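Local coordinates for protein putative drug/sodium antiporter (Escherichia coli, PDB 4Z3N) that probably exports the genotoxin colibactin or a precursor of it across the cell membrane, as an antiporter of the MATE family, at residues G22-S27 with G318-H323; K30-M35 with L314-Q319; M79-I84 with L160-I165. One frame throughout, in Å; residues are numbered along the deposited sequence.

Contact 1. Residues G22-S27 with G318-H323; sequences GMFDGS and GQNWGH
With CG turned opposite its backbone N (chi1 -180°) and the chain bent at the next two torsions, Met23 curls its thioether across the amide of Gln319 at about a right angle. The carbons on both sides of SD touch the same oxygen: Met23 CG lies 3.4 Å and Met23 CE 3.6 Å from Gln319 OE1. The amide nitrogen of Gln319 is engaged by Gly177 O, consistent with the oxygen being the end turned to the methionine. Asn320 holds its CG beside its own N and reaches over to the loop, where ND2 gives Met23 O a weak hydrogen bond of 3.4 Å. The same ND2 is bound to Val316 O, and Met23 O also accepts from Arg328 NE, so each of the two atoms has a second partner.

In the MATE fold of membrane-spanning helices, this contact lays the loop leading into helix 28-56 against the C-terminal end of helix 286-322. Within the loop, Gly26 N bonds back to Gly22 O.

Phe24 is held on both faces. His323 CD2 sits 3.6 Å above one face, displaced toward the rim, and Met23 CG lies 3.7 Å from the other, over the ring centre. The two rings meet obliquely, their centroids 4.5 Å apart and their planes inclined at 33°. At the Phe24 edge, CE1 approaches Gln319 O in the ring plane at 3.7 Å, and the Gln319 amide is turned only 18° from that plane.

Contact 2. Residues K30-M35 with L314-Q319; sequences KLLLRM and LTVVGQ
Val316 and the trio Leu31, Leu32 and Met35 form the apolar seam between two helices of the MATE bundle, helix 28-56 and helix 286-322. The axes of the two short segments pass 10.7 Å apart and run 132° from one another, nearer antiparallel than parallel. The nearest backbone pair is Leu32 with Val316.

The conformation of Val316 decides which of its methyls does the work. CG1 stands opposite the backbone N, leaving CG2 beside that nitrogen and directed into the triangle made by residues 31, 32 and 35, one helical turn of the partner. Leu31 comes to it tip to tip: with its own CG opposite the backbone N (chi1 176°), it places CD2 at 3.7 Å from Val316 CG2. Leu32 takes the other leucine conformation, CG beside the backbone N and chi2 extended. Its CB leaves the helix to one side of the contact, but the branch returns, and CD2 arrives across Val316 at about a right angle, 4.1 Å from CG2. Ala335, Ala336 and Ala332 of helix 326-358 pack beside Leu32 and Val316, so the seam is buried where three helices meet.

Met35 reaches back one residue, to Thr315. Its chain is extended through chi2, which brings SD within 3.9 Å of Val316 CG2, and then bends at chi3 (72°) toward the threonine. The hydroxyl of Thr315 is taken up by Gln176 O, while its carbon side meets the methionine: the terminal methyl Met35 CE lies 3.4 Å from Thr315 CB and 3.6 Å from Thr315 CG2.

Contact 3. Residues M79-I84 with L160-I165; sequences MGLFAI and LTVFSI. With OLC ((2R)-2,3-dihydroxypropyl (9Z)-octadec-9-enoate), chain H; OLC ((2R)-2,3-dihydroxypropyl (9Z)-octadec-9-enoate), chain E.
Leu81 and Ile165, both buried and largely covered across the contact, make up its close-packed part; the partly exposed ring of Phe82, much less covered, is its lipid-lined margin. Leu81 extends beyond CG and crosses Val162 at about a right angle, its CD1 3.9 Å from Val162 CG2. The same CD1 meets Thr161 OG1 at 4.0 Å, a packing contact only, since this hydroxyl is hydrogen-bonded to Ser158 O, three residues earlier. Ile165, with CG2 opposite its backbone N and CG1 beside it (chi1 -54°), brings CG2 against both the Leu81 carbonyl oxygen, at 4.0 Å, and the ring, 3.9 Å from Phe82 CD1.

In the transmembrane bundle of this MATE transporter, the contact joins helix 75-101 to the N-terminal part of helix 162-177 and the residues leading into it. Helix 107-132 adjoins it through Ala123, which touches Val162, and helix 209-232 through Gln221, which touches both Phe82 and Ile165.

The margin differs in burial, its distances being alike. The CA-CB bond of Phe82 leads off the partner, and only the CD1-CE1 side of the ring swings back to Ile165, at an oblique angle. Its far end meets a monoolein chain: CZ is 3.7 Å from C5 of the OLC of chain E, whose C7 lies in the ring plane at the edge. A second monoolein, chain H, approaches segment 79-84 at Ala83, its C14 3.9 Å from Ala83 CB.

Contacts 1 and 2 are neighbours on helix 286-322, sharing Gly318 and Gln319, with centres 8 Å apart. They touch directly: Gly22 O is 3.5 Å from Leu31 CD2, and Met23 SD lies 3.8 Å from Val316 CA, so the N-terminal loop and the helix it leads into dock on successive turns of one helix. Contact 3 is separate, its centre 32 Å from that of contact 1 and 27 Å from that of contact 2, with about 13 Å between nearest atoms of contacts 2 and 3. In sequence it is nested inside the loops both others close. Contact 3 touches bound monoolein, whereas the Leu32 side chain is about 14 Å from one.

Contact 1. Residues G22-S27 with G318-H323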
# COMPACT_ATOMS: atom_id res chain seq x y z
N GLY A 22 -16.31 -21.07 -3.41
CA GLY A 22 -16.36 -20.46 -4.73
C GLY A 22 -14.99 -20.25 -5.34
O GLY A 22 -14.85 -19.74 -6.46
N MET A 23 -13.96 -20.65 -4.59
CA MET A 23 -12.58 -20.40 -4.96
C MET A 23 -12.18 -21.07 -6.27
O MET A 23 -11.66 -20.42 -7.19
CB MET A 23 -11.64 -20.87 -3.84
CG MET A 23 -10.16 -20.65 -4.11
SD MET A 23 -9.67 -18.92 -4.38
CE MET A 23 -9.94 -18.23 -2.75
N PHE A 24 -12.35 -22.38 -6.33
CA PHE A 24 -11.96 -23.15 -7.50
C PHE A 24 -13.02 -23.22 -8.60
O PHE A 24 -12.68 -23.22 -9.78
CB PHE A 24 -11.50 -24.53 -7.03
CG PHE A 24 -10.49 -24.44 -5.92
CD1 PHE A 24 -9.20 -23.97 -6.19
CD2 PHE A 24 -10.84 -24.73 -4.61
CE1 PHE A 24 -8.26 -23.84 -5.17
CE2 PHE A 24 -9.91 -24.60 -3.58
CZ PHE A 24 -8.62 -24.15 -3.86
N ASP A 25 -14.30 -23.36 -8.24
CA ASP A 25 -15.33 -23.45 -9.28
C ASP A 25 -16.27 -22.26 -9.48
O ASP A 25 -16.99 -22.22 -10.47
CB ASP A 25 -16.19 -24.72 -9.05
CG ASP A 25 -16.92 -24.72 -7.71
OD1 ASP A 25 -16.73 -23.78 -6.89
OD2 ASP A 25 -17.70 -25.66 -7.46
N GLY A 26 -16.24 -21.27 -8.61
CA GLY A 26 -17.31 -20.27 -8.63
C GLY A 26 -17.25 -19.09 -9.60
O GLY A 26 -16.38 -19.01 -10.47
N SER A 27 -18.20 -18.17 -9.45
CA SER A 27 -18.16 -16.90 -10.17
C SER A 27 -17.02 -16.02 -9.64
O SER A 27 -16.94 -15.71 -8.44
CB SER A 27 -19.49 -16.18 -10.04
OG SER A 27 -19.40 -14.84 -10.48
N GLY A 318 -3.05 -16.97 -6.14
CA GLY A 318 -2.15 -17.84 -5.40
C GLY A 318 -2.70 -19.25 -5.19
O GLY A 318 -1.98 -20.24 -5.37
N GLN A 319 -3.97 -19.33 -4.78
CA GLN A 319 -4.62 -20.61 -4.48
C GLN A 319 -4.98 -21.42 -5.73
O GLN A 319 -4.78 -22.63 -5.76
CB GLN A 319 -5.87 -20.38 -3.63
CG GLN A 319 -5.54 -20.16 -2.14
CD GLN A 319 -6.71 -20.44 -1.25
OE1 GLN A 319 -7.75 -20.91 -1.71
NE2 GLN A 319 -6.57 -20.17 0.04
N ASN A 320 -5.49 -20.76 -6.76
CA ASN A 320 -5.76 -21.48 -8.00
C ASN A 320 -4.48 -21.90 -8.71
O ASN A 320 -4.46 -22.88 -9.46
CB ASN A 320 -6.60 -20.62 -8.94
CG ASN A 320 -8.03 -20.59 -8.54
OD1 ASN A 320 -8.83 -21.37 -9.05
ND2 ASN A 320 -8.39 -19.69 -7.63
N TRP A 321 -3.41 -21.15 -8.48
CA TRP A 321 -2.13 -21.46 -9.07
C TRP A 321 -1.60 -22.73 -8.45
O TRP A 321 -1.12 -23.62 -9.16
CB TRP A 321 -1.15 -20.32 -8.86
CG TRP A 321 0.24 -20.60 -9.31
CD1 TRP A 321 1.28 -21.07 -8.54
CD2 TRP A 321 0.77 -20.41 -10.62
NE1 TRP A 321 2.41 -21.19 -9.31
CE2 TRP A 321 2.13 -20.79 -10.59
CE3 TRP A 321 0.23 -19.95 -11.82
CZ2 TRP A 321 2.95 -20.73 -11.71
CZ3 TRP A 321 1.04 -19.90 -12.94
CH2 TRP A 321 2.39 -20.28 -12.87
N GLY A 322 -1.68 -22.81 -7.12
CA GLY A 322 -1.28 -24.00 -6.39
C GLY A 322 -2.09 -25.25 -6.77
O GLY A 322 -1.56 -26.35 -6.85
N HIS A 323 -3.38 -25.05 -7.00
CA HIS A 323 -4.29 -26.09 -7.41
C HIS A 323 -4.07 -26.50 -8.87
O HIS A 323 -4.70 -27.44 -9.35
CB HIS A 323 -5.73 -25.62 -7.19
CG HIS A 323 -6.74 -26.73 -7.18
ND1 HIS A 323 -7.17 -27.37 -8.32
CD2 HIS A 323 -7.45 -27.27 -6.16
CE1 HIS A 323 -8.08 -28.27 -8.01
NE2 HIS A 323 -8.27 -28.23 -6.70

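Contact 2. Residues K30-M35 with L314-Q319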
# COMPACT_ATOMS: atom_id res chain seq x y z
N LYS A 30 -18.21 -12.55 -8.00
CA LYS A 30 -18.70 -12.78 -6.64
C LYS A 30 -17.54 -13.11 -5.69
O LYS A 30 -17.45 -12.57 -4.58
CB LYS A 30 -19.74 -13.92 -6.61
CG LYS A 30 -21.03 -13.61 -7.38
CD LYS A 30 -21.55 -12.20 -7.06
CE LYS A 30 -22.65 -11.76 -8.03
NZ LYS A 30 -22.22 -10.67 -8.97
N LEU A 31 -16.65 -13.98 -6.13
CA LEU A 31 -15.51 -14.39 -5.32
C LEU A 31 -14.59 -13.20 -4.97
O LEU A 31 -14.28 -13.00 -3.80
CB LEU A 31 -14.74 -15.49 -6.04
CG LEU A 31 -13.45 -15.96 -5.37
CD1 LEU A 31 -13.69 -16.49 -3.95
CD2 LEU A 31 -12.69 -16.98 -6.25
N LEU A 32 -14.18 -12.41 -5.96
CA LEU A 32 -13.32 -11.27 -5.69
C LEU A 32 -13.99 -10.18 -4.83
O LEU A 32 -13.34 -9.56 -3.97
CB LEU A 32 -12.83 -10.64 -7.00
CG LEU A 32 -11.78 -11.42 -7.78
CD1 LEU A 32 -11.63 -10.84 -9.17
CD2 LEU A 32 -10.44 -11.42 -7.06
N LEU A 33 -15.27 -9.93 -5.05
CA LEU A 33 -15.96 -8.87 -4.33
C LEU A 33 -16.15 -9.21 -2.89
O LEU A 33 -15.99 -8.37 -2.02
CB LEU A 33 -17.31 -8.57 -4.95
CG LEU A 33 -17.30 -7.59 -6.10
CD1 LEU A 33 -18.74 -7.36 -6.52
CD2 LEU A 33 -16.60 -6.30 -5.66
N ARG A 34 -16.53 -10.46 -2.63
CA ARG A 34 -16.82 -10.87 -1.27
C ARG A 34 -15.56 -10.86 -0.43
O ARG A 34 -15.60 -10.72 0.79
CB ARG A 34 -17.46 -12.24 -1.24
CG ARG A 34 -16.48 -13.32 -0.97
CD ARG A 34 -17.06 -14.64 -1.41
NE ARG A 34 -17.44 -15.46 -0.26
CZ ARG A 34 -17.98 -16.66 -0.37
NH1 ARG A 34 -18.22 -17.17 -1.58
NH2 ARG A 34 -18.28 -17.34 0.73
N MET A 35 -14.43 -11.05 -1.10
CA MET A 35 -13.14 -10.96 -0.45
C MET A 35 -12.63 -9.53 -0.37
O MET A 35 -11.99 -9.15 0.62
CB MET A 35 -12.14 -11.82 -1.19
CG MET A 35 -12.43 -13.29 -1.06
SD MET A 35 -11.27 -14.24 -2.03
CE MET A 35 -9.77 -14.04 -1.07
N LEU A 314 -4.65 -11.70 -5.02
CA LEU A 314 -3.47 -12.45 -4.58
C LEU A 314 -3.87 -13.86 -4.07
O LEU A 314 -3.33 -14.89 -4.48
CB LEU A 314 -2.71 -11.66 -3.49
CG LEU A 314 -1.39 -12.32 -3.07
CD1 LEU A 314 -0.25 -11.62 -3.73
CD2 LEU A 314 -1.22 -12.32 -1.57
N THR A 315 -4.85 -13.88 -3.18
CA THR A 315 -5.42 -15.12 -2.69
C THR A 315 -6.01 -16.03 -3.77
O THR A 315 -5.80 -17.25 -3.74
CB THR A 315 -6.49 -14.82 -1.69
OG1 THR A 315 -6.03 -13.75 -0.85
CG2 THR A 315 -6.80 -16.05 -0.88
N VAL A 316 -6.74 -15.44 -4.71
CA VAL A 316 -7.40 -16.21 -5.75
C VAL A 316 -6.37 -16.72 -6.77
O VAL A 316 -6.44 -17.88 -7.20
CB VAL A 316 -8.49 -15.39 -6.46
CG1 VAL A 316 -8.99 -16.13 -7.69
CG2 VAL A 316 -9.63 -15.09 -5.50
N VAL A 317 -5.42 -15.87 -7.15
CA VAL A 317 -4.37 -16.29 -8.06
C VAL A 317 -3.47 -17.29 -7.36
O VAL A 317 -3.17 -18.35 -7.91
CB VAL A 317 -3.51 -15.12 -8.57
CG1 VAL A 317 -2.31 -15.64 -9.38
CG2 VAL A 317 -4.37 -14.14 -9.38
N GLY A 318 -3.05 -16.97 -6.14
CA GLY A 318 -2.15 -17.84 -5.40
C GLY A 318 -2.70 -19.25 -5.19
O GLY A 318 -1.98 -20.24 -5.37
N GLN A 319 -3.97 -19.33 -4.78
CA GLN A 319 -4.62 -20.61 -4.48
C GLN A 319 -4.98 -21.42 -5.73
O GLN A 319 -4.78 -22.63 -5.76
CB GLN A 319 -5.87 -20.38 -3.63
CG GLN A 319 -5.54 -20.16 -2.14
CD GLN A 319 -6.71 -20.44 -1.25
OE1 GLN A 319 -7.75 -20.91 -1.71
NE2 GLN A 319 -6.57 -20.17 0.04

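Contact 3. Residues M79-I84 with L160-I165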
# COMPACT_ATOMS: atom_id res chain seq x y z
N MET A 79 5.69 5.37 7.90
CA MET A 79 5.28 4.90 6.58
C MET A 79 6.23 3.88 5.94
O MET A 79 5.80 3.06 5.14
CB MET A 79 5.06 6.09 5.66
CG MET A 79 3.71 6.73 5.91
SD MET A 79 3.18 7.74 4.54
CE MET A 79 4.56 8.89 4.42
N GLY A 80 7.51 3.92 6.30
CA GLY A 80 8.44 2.90 5.87
C GLY A 80 8.29 1.63 6.71
O GLY A 80 8.77 0.56 6.34
N LEU A 81 7.63 1.77 7.85
CA LEU A 81 7.33 0.61 8.68
C LEU A 81 6.11 -0.13 8.14
O LEU A 81 6.12 -1.36 8.05
CB LEU A 81 7.11 1.00 10.13
CG LEU A 81 8.34 1.55 10.85
CD1 LEU A 81 8.08 1.68 12.35
CD2 LEU A 81 9.58 0.71 10.55
N PHE A 82 5.06 0.61 7.76
CA PHE A 82 3.92 -0.02 7.11
C PHE A 82 4.33 -0.62 5.77
O PHE A 82 3.79 -1.62 5.33
CB PHE A 82 2.76 0.96 6.92
CG PHE A 82 1.92 1.17 8.15
CD1 PHE A 82 1.90 0.22 9.17
CD2 PHE A 82 1.14 2.31 8.30
CE1 PHE A 82 1.14 0.41 10.31
CE2 PHE A 82 0.37 2.51 9.43
CZ PHE A 82 0.36 1.56 10.44
N ALA A 83 5.31 0.01 5.12
CA ALA A 83 5.79 -0.43 3.82
C ALA A 83 6.48 -1.79 3.92
O ALA A 83 6.26 -2.67 3.09
CB ALA A 83 6.75 0.60 3.23
N ILE A 84 7.31 -1.94 4.94
CA ILE A 84 8.02 -3.17 5.16
C ILE A 84 7.06 -4.22 5.70
O ILE A 84 7.15 -5.39 5.34
CB ILE A 84 9.20 -2.96 6.14
CG1 ILE A 84 10.25 -2.03 5.50
CG2 ILE A 84 9.83 -4.31 6.55
CD1 ILE A 84 11.31 -1.51 6.45
N LEU A 160 10.12 1.49 19.15
CA LEU A 160 9.53 0.54 20.08
C LEU A 160 8.30 -0.14 19.50
O LEU A 160 7.80 -1.10 20.05
CB LEU A 160 9.19 1.23 21.41
CG LEU A 160 10.38 1.71 22.25
CD1 LEU A 160 9.87 2.29 23.55
CD2 LEU A 160 11.39 0.62 22.52
N THR A 161 7.80 0.38 18.39
CA THR A 161 6.61 -0.16 17.76
C THR A 161 6.90 -1.17 16.63
O THR A 161 6.00 -1.85 16.16
CB THR A 161 5.76 0.97 17.19
OG1 THR A 161 6.39 1.48 16.00
CG2 THR A 161 5.61 2.08 18.22
N VAL A 162 8.16 -1.28 16.22
CA VAL A 162 8.54 -2.05 15.03
C VAL A 162 8.13 -3.54 15.01
O VAL A 162 7.47 -3.99 14.08
CB VAL A 162 10.06 -1.96 14.81
CG1 VAL A 162 10.52 -2.90 13.68
CG2 VAL A 162 10.46 -0.52 14.54
N PHE A 163 8.53 -4.29 16.03
CA PHE A 163 8.21 -5.71 16.08
C PHE A 163 6.70 -5.93 16.04
O PHE A 163 6.22 -6.85 15.38
CB PHE A 163 8.83 -6.37 17.31
CG PHE A 163 8.63 -7.86 17.37
CD1 PHE A 163 8.90 -8.67 16.27
CD2 PHE A 163 8.18 -8.47 18.54
CE1 PHE A 163 8.73 -10.03 16.32
CE2 PHE A 163 8.00 -9.85 18.61
CZ PHE A 163 8.28 -10.63 17.49
N SER A 164 5.95 -5.08 16.72
CA SER A 164 4.51 -5.23 16.79
C SER A 164 3.89 -4.97 15.42
O SER A 164 2.97 -5.68 14.99
CB SER A 164 3.91 -4.28 17.84
OG SER A 164 4.87 -4.00 18.86
N ILE A 165 4.39 -3.95 14.73
CA ILE A 165 3.97 -3.66 13.36
C ILE A 165 4.31 -4.81 12.40
O ILE A 165 3.48 -5.22 11.58
CB ILE A 165 4.63 -2.36 12.83
CG1 ILE A 165 4.38 -1.18 13.77
CG2 ILE A 165 4.14 -2.05 11.42
CD1 ILE A 165 2.92 -1.02 14.18
C18 OLC H . 11.86 0.01 1.94
C17 OLC H . 11.20 1.32 2.32
C11 OLC H . 8.29 7.17 2.74
C16 OLC H . 10.09 1.69 1.34
C12 OLC H . 7.86 5.99 1.90
C15 OLC H . 9.92 3.20 1.36
C13 OLC H . 8.34 4.68 2.49
C14 OLC H . 8.47 3.64 1.40
C9 OLC E . 0.26 4.74 12.83
C8 OLC E . -1.16 4.47 13.31
C7 OLC E . -2.03 4.02 12.15
C6 OLC E . -3.09 3.05 12.63
C5 OLC E . -3.14 1.85 11.70
C4 OLC E . -3.16 0.55 12.47